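Local coordinates for protein amidase (Bacillus anthracis, PDB 5EWQ) that probably hydrolyses carboxylic amides as a member of the amidase signature family, releasing ammonia and the corresponding acid, at residues R268-A273 against L467-G472; V480-V485 against Y499-Q504; E20-P25 against F73-H78. All coordinates share one frame; numbering follows the deposited sequence.

How the interactions relate
From the N terminus, interaction 3 closes first: helix 20-28 meets helix 64-79 across 47 intervening residues, beside strand 88-91, at one edge of the mixed sheet. Interaction 1 then closes the largest loop, 193 residues, bringing the start of helix 270-280 back against strand 466-473. Interaction 2 follows with a 13-residue connection, laying helix 491-503 on strand 479-485. The three are in series, none nested or crossed. Interactions 1 and 2 nevertheless touch, because their strands are antiparallel neighbours in the mixed sheet and E502 meets the start of helix 270-280. Interaction 3 stands apart, its centre about 27 Å from that of interaction 1.

Interaction 1 (R268-A273 against L467-G472); sequences RTVKDA and LAVPAG
V270, the first residue of helix 270-280, sets its two methyl branches on two side chains of strand 466-473. CG2 of V270 meets CG2 of V469 at 4.0 Å, the two side chains crossing at about a right angle. The other branch, V270 CG1, lies 4.2 Å from CD2 of L467, so the valine bridges two alternate residues of the strand, one methyl for each. Its rotamer divides the work: CG1 stands opposite the backbone N (chi1 -177°), while CG2 sits beside that N. The backbones themselves stay well separated, the CA atoms of V270 and V469 being 7.5 Å apart.

Outside this first shell, V239 of the neighbouring strand touches both V270 and L467, and F495 of helix 491-503 adds an aromatic group against V270. The strand is held on both sides by backbone bonds: A468 pairs with G240, whereas L467 and V469 pair with F484 and A482. Farther along, A471 and G472 both face V480 in a classic beta bulge.

The helix start is positioned separately. T269 is at the N-cap position without a side-chain cap; its carbonyl O accepts A273 N at 3.0 Å in the first helical turn. V270 N is hydrogen-bonded to OE2 of E502, and D272 OD1 takes the amide of V50, while R268 is drawn off toward a salt bridge with D215.

Across the two segments the chemistry is thus purely apolar and buried, a dispersion contact between aliphatic branches. The polar bonds lie around it, on the helix start and along the strand, and the carboxylate of E502 beside the helix N terminus probably gains from the local positive potential there.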
ATOM      1  N   ARG A 268      -5.975  -6.833  -5.601  1.00 39.85           N
ATOM      2  CA  ARG A 268      -5.617  -7.585  -6.797  1.00 54.15           C
ATOM      3  C   ARG A 268      -6.270  -6.960  -8.021  1.00 53.52           C
ATOM      4  O   ARG A 268      -5.743  -7.033  -9.130  1.00 67.85           O
ATOM      5  CB  ARG A 268      -6.045  -9.048  -6.674  1.00 54.10           C
ATOM      6  CG  ARG A 268      -6.046  -9.588  -5.260  1.00 49.24           C
ATOM      7  CD  ARG A 268      -6.556 -11.021  -5.228  1.00 47.47           C
ATOM      8  NE  ARG A 268      -6.736 -11.505  -3.864  1.00 59.55           N
ATOM      9  CZ  ARG A 268      -7.864 -11.384  -3.172  1.00 60.66           C
ATOM     10  NH1 ARG A 268      -7.941 -11.853  -1.934  1.00 67.36           N
ATOM     11  NH2 ARG A 268      -8.918 -10.794  -3.720  1.00 66.16           N
ATOM     12  N   THR A 269      -7.426  -6.343  -7.801  1.00 56.27           N
ATOM     13  CA  THR A 269      -8.228  -5.793  -8.884  1.00 52.38           C
ATOM     14  C   THR A 269      -8.404  -4.285  -8.732  1.00 59.75           C
ATOM     15  O   THR A 269      -8.546  -3.780  -7.617  1.00 71.30           O
ATOM     16  CB  THR A 269      -9.611  -6.470  -8.941  1.00 60.42           C
ATOM     17  OG1 THR A 269      -9.450  -7.891  -8.860  1.00 49.12           O
ATOM     18  CG2 THR A 269     -10.341  -6.115 -10.228  1.00 85.36           C
ATOM     19  N   VAL A 270      -8.386  -3.574  -9.856  1.00 62.60           N
ATOM     20  CA  VAL A 270      -8.606  -2.131  -9.875  1.00 61.64           C
ATOM     21  C   VAL A 270      -9.983  -1.793  -9.307  1.00 67.30           C
ATOM     22  O   VAL A 270     -10.160  -0.778  -8.632  1.00 66.91           O
ATOM     23  CB  VAL A 270      -8.481  -1.567 -11.305  1.00 51.08           C
ATOM     24  CG1 VAL A 270      -8.638  -0.055 -11.306  1.00 52.10           C
ATOM     25  CG2 VAL A 270      -7.143  -1.961 -11.911  1.00 49.43           C
ATOM     26  N   LYS A 271     -10.948  -2.663  -9.585  1.00 68.69           N
ATOM     27  CA  LYS A 271     -12.303  -2.529  -9.063  1.00 82.92           C
ATOM     28  C   LYS A 271     -12.315  -2.537  -7.537  1.00 77.07           C
ATOM     29  O   LYS A 271     -12.858  -1.631  -6.905  1.00 72.58           O
ATOM     30  CB  LYS A 271     -13.187  -3.660  -9.595  1.00 83.74           C
ATOM     31  CG  LYS A 271     -14.619  -3.652  -9.084  1.00 68.76           C
ATOM     32  CD  LYS A 271     -15.493  -2.709  -9.891  1.00 70.32           C
ATOM     33  CE  LYS A 271     -16.959  -3.112  -9.806  1.00 74.01           C
ATOM     34  NZ  LYS A 271     -17.811  -2.324 -10.741  1.00 84.47           N
ATOM     35  N   ASP A 272     -11.707  -3.567  -6.957  1.00 72.83           N
ATOM     36  CA  ASP A 272     -11.662  -3.727  -5.508  1.00 68.96           C
ATOM     37  C   ASP A 272     -10.881  -2.600  -4.837  1.00 66.11           C
ATOM     38  O   ASP A 272     -11.182  -2.211  -3.708  1.00 59.08           O
ATOM     39  CB  ASP A 272     -11.051  -5.082  -5.146  1.00 66.44           C
ATOM     40  CG  ASP A 272     -11.871  -6.248  -5.663  1.00 72.57           C
ATOM     41  OD1 ASP A 272     -13.106  -6.102  -5.776  1.00 77.66           O
ATOM     42  OD2 ASP A 272     -11.282  -7.309  -5.959  1.00 73.28           O
ATOM     43  N   ALA A 273      -9.878  -2.077  -5.537  1.00 59.98           N
ATOM     44  CA  ALA A 273      -9.080  -0.970  -5.023  1.00 56.51           C
ATOM     45  C   ALA A 273      -9.927   0.292  -4.895  1.00 56.34           C
ATOM     46  O   ALA A 273      -9.826   1.023  -3.910  1.00 50.27           O
ATOM     47  CB  ALA A 273      -7.880  -0.718  -5.921  1.00 52.11           C
ATOM     48  N   LEU A 467      -1.443   5.043 -10.195  1.00 48.07           N
ATOM     49  CA  LEU A 467      -2.164   3.775 -10.164  1.00 53.58           C
ATOM     50  C   LEU A 467      -1.348   2.641 -10.780  1.00 56.65           C
ATOM     51  O   LEU A 467      -1.036   2.664 -11.970  1.00 62.76           O
ATOM     52  CB  LEU A 467      -3.505   3.904 -10.890  1.00 53.98           C
ATOM     53  CG  LEU A 467      -4.394   2.659 -10.867  1.00 47.57           C
ATOM     54  CD1 LEU A 467      -4.749   2.282  -9.437  1.00 44.22           C
ATOM     55  CD2 LEU A 467      -5.649   2.875 -11.696  1.00 48.76           C
ATOM     56  N   ALA A 468      -1.016   1.647  -9.962  1.00 42.40           N
ATOM     57  CA  ALA A 468      -0.233   0.503 -10.417  1.00 40.26           C
ATOM     58  C   ALA A 468      -1.131  -0.653 -10.846  1.00 48.47           C
ATOM     59  O   ALA A 468      -2.027  -1.061 -10.109  1.00 47.28           O
ATOM     60  CB  ALA A 468       0.721   0.052  -9.325  1.00 48.98           C
ATOM     61  N   VAL A 469      -0.886  -1.176 -12.044  1.00 54.66           N
ATOM     62  CA  VAL A 469      -1.659  -2.292 -12.582  1.00 51.03           C
ATOM     63  C   VAL A 469      -0.716  -3.368 -13.120  1.00 55.37           C
ATOM     64  O   VAL A 469       0.209  -3.057 -13.870  1.00 62.58           O
ATOM     65  CB  VAL A 469      -2.617  -1.830 -13.707  1.00 50.15           C
ATOM     66  CG1 VAL A 469      -3.382  -3.010 -14.287  1.00 52.00           C
ATOM     67  CG2 VAL A 469      -3.582  -0.771 -13.192  1.00 45.39           C
ATOM     68  N   PRO A 470      -0.941  -4.634 -12.725  1.00 53.51           N
ATOM     69  CA  PRO A 470      -0.125  -5.773 -13.168  1.00 46.44           C
ATOM     70  C   PRO A 470       0.056  -5.825 -14.685  1.00 53.15           C
ATOM     71  O   PRO A 470      -0.920  -5.977 -15.420  1.00 55.29           O
ATOM     72  CB  PRO A 470      -0.924  -6.982 -12.677  1.00 42.96           C
ATOM     73  CG  PRO A 470      -1.637  -6.482 -11.473  1.00 38.27           C
ATOM     74  CD  PRO A 470      -1.979  -5.045 -11.763  1.00 49.90           C
ATOM     75  N   ALA A 471       1.299  -5.699 -15.139  1.00 52.20           N
ATOM     76  CA  ALA A 471       1.590  -5.648 -16.567  1.00 43.85           C
ATOM     77  C   ALA A 471       2.124  -6.976 -17.095  1.00 56.98           C
ATOM     78  O   ALA A 471       2.323  -7.135 -18.299  1.00 76.82           O
ATOM     79  CB  ALA A 471       2.580  -4.532 -16.859  1.00 50.73           C
ATOM     80  N   GLY A 472       2.358  -7.926 -16.194  1.00 58.88           N
ATOM     81  CA  GLY A 472       2.820  -9.242 -16.593  1.00 42.37           C
ATOM     82  C   GLY A 472       4.051  -9.718 -15.850  1.00 40.79           C
ATOM     83  O   GLY A 472       4.322  -9.286 -14.730  1.00 42.47           O
TER

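Interaction 2 (V480-V485 against Y499-Q504); sequences VGAVFV and YAYEQQ
Y501 of helix 491-503 reaches down to strand 479-485 and meets F484 and A482 along its whole length. The contact starts at the root of the side chain, where Y501 CB lies 4.0 Å from CZ of F484. CG comes next, 3.7 Å from F484 CZ. At Y501 CD2 the fit is closest, with F484 CZ and CE1 each 3.6 Å away. Beyond it, Y501 CE2 passes from one partner to the other, standing 4.1 Å from both F484 CE1 and A482 CB. The side chain finishes at OH, which lies 3.9 Å from the methyl carbon CB of A482 and also packs beside A471 on the adjacent strand.

The phenylalanine brings its edge to one face of the tyrosine ring. CZ of F484 sits above that face but displaced toward the rim, and the planes are inclined at 64°, with centroids 5.3 Å apart: an offset edge-to-face pair. Two different rotamers create it. Y501 holds CG opposite its backbone N (chi1 167°), directing the ring from the helix toward the sheet; F484 turns CG opposite its carbonyl carbon (chi1 -65°), bringing CZ over the rim of the ring, with CE1 just outside it near CD2 and CE2.

Other parts of the fold enclose the pair. V469 of strand 466-473 and I335, D338 and L339 of helix 329-341 also touch Y501, while V449 packs on F484 from the strand on the other side of 479-485.

A482 and F484, two residues apart, both direct their side chains to the same face of the strand, and the helix that follows in the chain folds back to cover that face. Such helix-on-sheet packing is characteristic of the alpha/beta amidase signature fold, in which helices flank a central mixed sheet.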
ATOM      1  N   VAL A 480       6.185  -7.635 -13.185  1.00 36.97           N
ATOM      2  CA  VAL A 480       6.385  -6.283 -13.688  1.00 42.58           C
ATOM      3  C   VAL A 480       5.039  -5.582 -13.811  1.00 53.70           C
ATOM      4  O   VAL A 480       4.122  -6.094 -14.452  1.00 58.39           O
ATOM      5  CB  VAL A 480       7.096  -6.279 -15.056  1.00 42.00           C
ATOM      6  CG1 VAL A 480       7.045  -4.891 -15.680  1.00 41.58           C
ATOM      7  CG2 VAL A 480       8.533  -6.756 -14.911  1.00 39.76           C
ATOM      8  N   GLY A 481       4.919  -4.415 -13.189  1.00 50.75           N
ATOM      9  CA  GLY A 481       3.671  -3.678 -13.207  1.00 43.52           C
ATOM     10  C   GLY A 481       3.729  -2.419 -14.048  1.00 49.72           C
ATOM     11  O   GLY A 481       4.804  -1.889 -14.328  1.00 42.30           O
ATOM     12  N   ALA A 482       2.558  -1.945 -14.459  1.00 57.02           N
ATOM     13  CA  ALA A 482       2.447  -0.693 -15.192  1.00 49.42           C
ATOM     14  C   ALA A 482       1.767   0.355 -14.322  1.00 45.48           C
ATOM     15  O   ALA A 482       0.579   0.246 -14.020  1.00 53.51           O
ATOM     16  CB  ALA A 482       1.681  -0.895 -16.487  1.00 46.64           C
ATOM     17  N   VAL A 483       2.525   1.368 -13.916  1.00 51.15           N
ATOM     18  CA  VAL A 483       2.000   2.404 -13.034  1.00 46.49           C
ATOM     19  C   VAL A 483       1.573   3.639 -13.821  1.00 47.22           C
ATOM     20  O   VAL A 483       2.364   4.222 -14.560  1.00 56.20           O
ATOM     21  CB  VAL A 483       3.033   2.813 -11.970  1.00 48.77           C
ATOM     22  CG1 VAL A 483       2.449   3.868 -11.045  1.00 47.00           C
ATOM     23  CG2 VAL A 483       3.484   1.597 -11.180  1.00 42.28           C
ATOM     24  N   PHE A 484       0.314   4.031 -13.650  1.00 53.64           N
ATOM     25  CA  PHE A 484      -0.252   5.154 -14.389  1.00 53.91           C
ATOM     26  C   PHE A 484      -0.234   6.446 -13.576  1.00 53.29           C
ATOM     27  O   PHE A 484      -0.614   6.457 -12.407  1.00 55.42           O
ATOM     28  CB  PHE A 484      -1.687   4.840 -14.820  1.00 52.01           C
ATOM     29  CG  PHE A 484      -1.792   3.714 -15.809  1.00 52.25           C
ATOM     30  CD1 PHE A 484      -1.842   2.398 -15.379  1.00 50.13           C
ATOM     31  CD2 PHE A 484      -1.850   3.972 -17.169  1.00 56.12           C
ATOM     32  CE1 PHE A 484      -1.940   1.361 -16.287  1.00 50.56           C
ATOM     33  CE2 PHE A 484      -1.948   2.940 -18.081  1.00 55.16           C
ATOM     34  CZ  PHE A 484      -1.993   1.632 -17.639  1.00 53.06           C
ATOM     35  N   VAL A 485       0.207   7.532 -14.205  1.00 61.39           N
ATOM     36  CA  VAL A 485       0.164   8.849 -13.581  1.00 55.17           C
ATOM     37  C   VAL A 485      -1.031   9.642 -14.096  1.00 62.40           C
ATOM     38  O   VAL A 485      -1.117   9.951 -15.284  1.00 72.66           O
ATOM     39  CB  VAL A 485       1.449   9.656 -13.845  1.00 55.76           C
ATOM     40  CG1 VAL A 485       1.283  11.090 -13.364  1.00 57.58           C
ATOM     41  CG2 VAL A 485       2.633   9.000 -13.168  1.00 53.21           C
ATOM     42  N   TYR A 499      -8.847   0.387 -15.018  1.00 67.39           N
ATOM     43  CA  TYR A 499      -9.772  -0.734 -15.140  1.00 65.72           C
ATOM     44  C   TYR A 499      -9.838  -1.240 -16.576  1.00 72.02           C
ATOM     45  O   TYR A 499      -9.920  -2.445 -16.816  1.00 67.52           O
ATOM     46  CB  TYR A 499     -11.170  -0.332 -14.661  1.00 57.39           C
ATOM     47  CG  TYR A 499     -12.190  -1.446 -14.726  1.00 60.69           C
ATOM     48  CD1 TYR A 499     -12.277  -2.394 -13.715  1.00 56.33           C
ATOM     49  CD2 TYR A 499     -13.072  -1.546 -15.796  1.00 61.38           C
ATOM     50  CE1 TYR A 499     -13.208  -3.413 -13.770  1.00 59.15           C
ATOM     51  CE2 TYR A 499     -14.007  -2.561 -15.858  1.00 64.76           C
ATOM     52  CZ  TYR A 499     -14.070  -3.492 -14.842  1.00 66.73           C
ATOM     53  OH  TYR A 499     -14.999  -4.505 -14.899  1.00 69.28           O
ATOM     54  N   ALA A 500      -9.802  -0.312 -17.525  1.00 75.56           N
ATOM     55  CA  ALA A 500      -9.876  -0.661 -18.938  1.00 90.36           C
ATOM     56  C   ALA A 500      -8.611  -1.381 -19.394  1.00 93.42           C
ATOM     57  O   ALA A 500      -8.674  -2.315 -20.191  1.00 94.20           O
ATOM     58  CB  ALA A 500     -10.114   0.581 -19.778  1.00 90.84           C
ATOM     59  N   TYR A 501      -7.462  -0.943 -18.886  1.00 85.63           N
ATOM     60  CA  TYR A 501      -6.195  -1.591 -19.208  1.00 76.20           C
ATOM     61  C   TYR A 501      -6.102  -2.961 -18.549  1.00 61.44           C
ATOM     62  O   TYR A 501      -5.519  -3.891 -19.106  1.00 63.03           O
ATOM     63  CB  TYR A 501      -5.012  -0.721 -18.779  1.00 55.52           C
ATOM     64  CG  TYR A 501      -3.687  -1.452 -18.801  1.00 63.97           C
ATOM     65  CD1 TYR A 501      -3.058  -1.755 -20.002  1.00 69.54           C
ATOM     66  CD2 TYR A 501      -3.068  -1.844 -17.620  1.00 62.27           C
ATOM     67  CE1 TYR A 501      -1.851  -2.427 -20.027  1.00 73.24           C
ATOM     68  CE2 TYR A 501      -1.859  -2.516 -17.635  1.00 51.38           C
ATOM     69  CZ  TYR A 501      -1.255  -2.805 -18.841  1.00 62.98           C
ATOM     70  OH  TYR A 501      -0.052  -3.472 -18.862  1.00 56.41           O
ATOM     71  N   GLU A 502      -6.681  -3.078 -17.359  1.00 63.07           N
ATOM     72  CA  GLU A 502      -6.649  -4.325 -16.606  1.00 66.54           C
ATOM     73  C   GLU A 502      -7.452  -5.423 -17.295  1.00 71.38           C
ATOM     74  O   GLU A 502      -6.974  -6.546 -17.457  1.00 81.73           O
ATOM     75  CB  GLU A 502      -7.184  -4.105 -15.191  1.00 50.03           C
ATOM     76  CG  GLU A 502      -7.222  -5.362 -14.344  1.00 48.25           C
ATOM     77  CD  GLU A 502      -7.997  -5.170 -13.056  1.00 63.06           C
ATOM     78  OE1 GLU A 502      -9.108  -4.599 -13.109  1.00 67.31           O
ATOM     79  OE2 GLU A 502      -7.494  -5.585 -11.992  1.00 63.90           O
ATOM     80  N   GLN A 503      -8.675  -5.092 -17.696  1.00 68.06           N
ATOM     81  CA  GLN A 503      -9.576  -6.069 -18.296  1.00 57.27           C
ATOM     82  C   GLN A 503      -9.177  -6.421 -19.725  1.00 60.23           C
ATOM     83  O   GLN A 503      -9.389  -7.548 -20.175  1.00 64.52           O
ATOM     84  CB  GLN A 503     -11.016  -5.550 -18.269  1.00 64.65           C
ATOM     85  CG  GLN A 503     -11.573  -5.346 -16.869  1.00 67.97           C
ATOM     86  CD  GLN A 503     -11.676  -6.640 -16.084  1.00 70.56           C
ATOM     87  OE1 GLN A 503     -11.805  -7.722 -16.659  1.00 75.63           O
ATOM     88  NE2 GLN A 503     -11.618  -6.536 -14.761  1.00 68.68           N
ATOM     89  N   GLN A 504      -8.598  -5.458 -20.435  1.00 59.73           N
ATOM     90  CA  GLN A 504      -8.180  -5.680 -21.816  1.00 63.36           C
ATOM     91  C   GLN A 504      -6.748  -6.202 -21.889  1.00 75.24           C
ATOM     92  O   GLN A 504      -6.029  -5.932 -22.851  1.00 84.02           O
ATOM     93  CB  GLN A 504      -8.308  -4.391 -22.630  1.00 65.60           C
TER

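Interaction 3 (E20-P25 against F73-H78); sequences ERVLQP and FRIQEH
I75 and Q76 carry the side of helix 64-79 that meets V22 and L23 of helix 20-28, flanked in sequence by residues directed elsewhere. F73, opening the segment, packs its ring against helix 35-45, and CG of E77 lies over one face of it, toward the rim. R74 likewise leads off, forming a salt bridge with E42 while CD2 of H78 rests above its guanidinium plane, toward the rim.

I75 then turns inward. With chi1 at -64° CG1 lies beside the backbone N, leaving CG2 anti to it; CG2 approaches CG1 of V22 at 3.8 Å, and the two side chains cross nearly perpendicularly. V88 and I91 of the outermost strand 88-91 also touch I75, and I91 packs on V22 as well.

At Q76 the helices come close, its CA being 6.1 Å from CA of L23. CD2 of L23 bears on the aliphatic CG of Q76 at 3.8 Å; the extended glutamine chain carries its amide beyond that point. Q76 O is hydrogen-bonded to ND2 of N81.

E77 N bonds to F73 O at 3.0 Å, and a wider pi-type turn spans 75-78 as the helix nears its end.

Both cross-helix contacts are therefore between carbons, even though Q76 is polar. The pairing relies on dispersion and partial burial, and the charged groups of R21 and R74 find carboxylates outside it.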
ATOM      1  N   GLU A  20       4.905 -16.155  17.350  1.00 47.87           N
ATOM      2  CA  GLU A  20       3.708 -16.387  18.153  1.00 47.58           C
ATOM      3  C   GLU A  20       2.847 -15.133  18.288  1.00 59.77           C
ATOM      4  O   GLU A  20       1.745 -15.184  18.833  1.00 66.27           O
ATOM      5  CB  GLU A  20       4.091 -16.908  19.540  1.00 55.51           C
ATOM      6  CG  GLU A  20       4.708 -18.296  19.524  1.00 74.12           C
ATOM      7  CD  GLU A  20       3.754 -19.354  18.998  1.00 84.88           C
ATOM      8  OE1 GLU A  20       2.532 -19.226  19.225  1.00 81.57           O
ATOM      9  OE2 GLU A  20       4.227 -20.313  18.352  1.00 87.62           O
ATOM     10  N   ARG A  21       3.356 -14.011  17.792  1.00 55.33           N
ATOM     11  CA  ARG A  21       2.602 -12.762  17.784  1.00 39.69           C
ATOM     12  C   ARG A  21       1.402 -12.867  16.848  1.00 50.88           C
ATOM     13  O   ARG A  21       0.359 -12.255  17.081  1.00 41.92           O
ATOM     14  CB  ARG A  21       3.506 -11.599  17.367  1.00 35.79           C
ATOM     15  CG  ARG A  21       2.791 -10.268  17.198  1.00 40.20           C
ATOM     16  CD  ARG A  21       3.749  -9.183  16.731  1.00 39.23           C
ATOM     17  NE  ARG A  21       4.679  -8.778  17.779  1.00 38.06           N
ATOM     18  CZ  ARG A  21       4.467  -7.760  18.607  1.00 32.89           C
ATOM     19  NH1 ARG A  21       3.355  -7.043  18.507  1.00 31.21           N
ATOM     20  NH2 ARG A  21       5.366  -7.459  19.535  1.00 39.25           N
ATOM     21  N   VAL A  22       1.558 -13.660  15.793  1.00 51.22           N
ATOM     22  CA  VAL A  22       0.520 -13.824  14.782  1.00 43.31           C
ATOM     23  C   VAL A  22      -0.247 -15.132  14.970  1.00 54.30           C
ATOM     24  O   VAL A  22      -1.472 -15.167  14.842  1.00 52.25           O
ATOM     25  CB  VAL A  22       1.123 -13.781  13.361  1.00 35.67           C
ATOM     26  CG1 VAL A  22       0.071 -14.115  12.314  1.00 37.00           C
ATOM     27  CG2 VAL A  22       1.736 -12.417  13.091  1.00 32.82           C
ATOM     28  N   LEU A  23       0.478 -16.200  15.291  1.00 53.23           N
ATOM     29  CA  LEU A  23      -0.115 -17.530  15.403  1.00 45.50           C
ATOM     30  C   LEU A  23      -1.112 -17.653  16.554  1.00 48.43           C
ATOM     31  O   LEU A  23      -2.186 -18.231  16.389  1.00 50.32           O
ATOM     32  CB  LEU A  23       0.983 -18.584  15.562  1.00 44.89           C
ATOM     33  CG  LEU A  23       1.878 -18.810  14.343  1.00 45.76           C
ATOM     34  CD1 LEU A  23       2.911 -19.887  14.632  1.00 50.04           C
ATOM     35  CD2 LEU A  23       1.039 -19.177  13.129  1.00 44.97           C
ATOM     36  N   GLN A  24      -0.753 -17.116  17.715  1.00 51.16           N
ATOM     37  CA  GLN A  24      -1.600 -17.227  18.903  1.00 59.45           C
ATOM     38  C   GLN A  24      -2.961 -16.527  18.765  1.00 51.46           C
ATOM     39  O   GLN A  24      -3.972 -17.087  19.184  1.00 61.80           O
ATOM     40  CB  GLN A  24      -0.861 -16.698  20.136  1.00 71.86           C
ATOM     41  CG  GLN A  24       0.145 -17.681  20.711  1.00 90.18           C
ATOM     42  CD  GLN A  24       0.882 -17.129  21.914  1.00101.13           C
ATOM     43  OE1 GLN A  24       0.744 -15.956  22.258  1.00107.43           O
ATOM     44  NE2 GLN A  24       1.675 -17.977  22.562  1.00100.74           N
ATOM     45  N   PRO A  25      -3.000 -15.305  18.195  1.00 49.06           N
ATOM     46  CA  PRO A  25      -4.335 -14.751  17.946  1.00 50.47           C
ATOM     47  C   PRO A  25      -5.137 -15.602  16.967  1.00 57.25           C
ATOM     48  O   PRO A  25      -6.355 -15.703  17.097  1.00 58.19           O
ATOM     49  CB  PRO A  25      -4.040 -13.371  17.353  1.00 47.40           C
ATOM     50  CG  PRO A  25      -2.709 -13.013  17.894  1.00 56.16           C
ATOM     51  CD  PRO A  25      -1.946 -14.304  17.945  1.00 55.52           C
ATOM     52  N   PHE A  73      -6.567 -18.829   8.517  1.00 57.93           N
ATOM     53  CA  PHE A  73      -6.021 -20.160   8.284  1.00 57.28           C
ATOM     54  C   PHE A  73      -4.881 -20.112   7.271  1.00 65.25           C
ATOM     55  O   PHE A  73      -3.880 -20.813   7.418  1.00 63.26           O
ATOM     56  CB  PHE A  73      -7.120 -21.112   7.806  1.00 58.77           C
ATOM     57  CG  PHE A  73      -6.635 -22.502   7.514  1.00 60.30           C
ATOM     58  CD1 PHE A  73      -6.226 -23.337   8.540  1.00 61.59           C
ATOM     59  CD2 PHE A  73      -6.600 -22.979   6.214  1.00 76.30           C
ATOM     60  CE1 PHE A  73      -5.784 -24.620   8.274  1.00 63.22           C
ATOM     61  CE2 PHE A  73      -6.159 -24.260   5.941  1.00 66.40           C
ATOM     62  CZ  PHE A  73      -5.750 -25.082   6.973  1.00 65.35           C
ATOM     63  N   ARG A  74      -5.038 -19.278   6.248  1.00 57.00           N
ATOM     64  CA  ARG A  74      -4.014 -19.132   5.219  1.00 48.33           C
ATOM     65  C   ARG A  74      -2.778 -18.421   5.762  1.00 47.95           C
ATOM     66  O   ARG A  74      -1.653 -18.777   5.422  1.00 44.81           O
ATOM     67  CB  ARG A  74      -4.570 -18.376   4.009  1.00 47.86           C
ATOM     68  CG  ARG A  74      -5.608 -19.155   3.219  1.00 51.15           C
ATOM     69  CD  ARG A  74      -6.038 -18.398   1.974  1.00 50.72           C
ATOM     70  NE  ARG A  74      -4.911 -18.132   1.085  1.00 51.30           N
ATOM     71  CZ  ARG A  74      -4.486 -18.971   0.146  1.00 58.10           C
ATOM     72  NH1 ARG A  74      -5.096 -20.135  -0.031  1.00 55.25           N
ATOM     73  NH2 ARG A  74      -3.451 -18.646  -0.616  1.00 55.48           N
ATOM     74  N   ILE A  75      -2.994 -17.415   6.605  1.00 59.61           N
ATOM     75  CA  ILE A  75      -1.891 -16.703   7.242  1.00 46.05           C
ATOM     76  C   ILE A  75      -1.114 -17.646   8.156  1.00 41.81           C
ATOM     77  O   ILE A  75       0.113 -17.582   8.243  1.00 58.34           O
ATOM     78  CB  ILE A  75      -2.394 -15.485   8.050  1.00 48.75           C
ATOM     79  CG1 ILE A  75      -3.041 -14.457   7.120  1.00 40.03           C
ATOM     80  CG2 ILE A  75      -1.254 -14.834   8.822  1.00 43.41           C
ATOM     81  CD1 ILE A  75      -3.660 -13.282   7.844  1.00 39.86           C
ATOM     82  N   GLN A  76      -1.838 -18.537   8.824  1.00 58.12           N
ATOM     83  CA  GLN A  76      -1.226 -19.500   9.730  1.00 59.66           C
ATOM     84  C   GLN A  76      -0.408 -20.549   8.979  1.00 57.77           C
ATOM     85  O   GLN A  76       0.638 -20.989   9.456  1.00 62.29           O
ATOM     86  CB  GLN A  76      -2.302 -20.185  10.578  1.00 57.32           C
ATOM     87  CG  GLN A  76      -1.764 -21.207  11.565  1.00 64.58           C
ATOM     88  CD  GLN A  76      -2.858 -21.849  12.394  1.00 65.00           C
ATOM     89  OE1 GLN A  76      -3.087 -21.467  13.542  1.00 75.18           O
ATOM     90  NE2 GLN A  76      -3.542 -22.831  11.817  1.00 58.13           N
ATOM     91  N   GLU A  77      -0.882 -20.938   7.799  1.00 47.33           N
ATOM     92  CA  GLU A  77      -0.263 -22.027   7.049  1.00 51.21           C
ATOM     93  C   GLU A  77       0.725 -21.555   5.983  1.00 54.04           C
ATOM     94  O   GLU A  77       1.585 -22.322   5.550  1.00 53.13           O
ATOM     95  CB  GLU A  77      -1.345 -22.889   6.390  1.00 55.37           C
ATOM     96  CG  GLU A  77      -2.243 -23.625   7.373  1.00 58.35           C
ATOM     97  CD  GLU A  77      -1.533 -24.764   8.076  1.00 71.50           C
ATOM     98  OE1 GLU A  77      -0.842 -25.548   7.392  1.00 72.49           O
ATOM     99  OE2 GLU A  77      -1.661 -24.873   9.314  1.00 76.92           O
ATOM    100  N   HIS A  78       0.609 -20.299   5.560  1.00 57.98           N
ATOM    101  CA  HIS A  78       1.430 -19.804   4.457  1.00 46.28           C
ATOM    102  C   HIS A  78       2.318 -18.619   4.833  1.00 51.47           C
ATOM    103  O   HIS A  78       3.420 -18.480   4.306  1.00 39.31           O
ATOM    104  CB  HIS A  78       0.543 -19.419   3.271  1.00 40.80           C
ATOM    105  CG  HIS A  78      -0.146 -20.584   2.632  1.00 53.42           C
ATOM    106  ND1 HIS A  78       0.452 -21.817   2.491  1.00 53.05           N
ATOM    107  CD2 HIS A  78      -1.386 -20.703   2.098  1.00 50.60           C
ATOM    108  CE1 HIS A  78      -0.388 -22.647   1.897  1.00 47.99           C
ATOM    109  NE2 HIS A  78      -1.509 -21.996   1.648  1.00 48.58           N
TER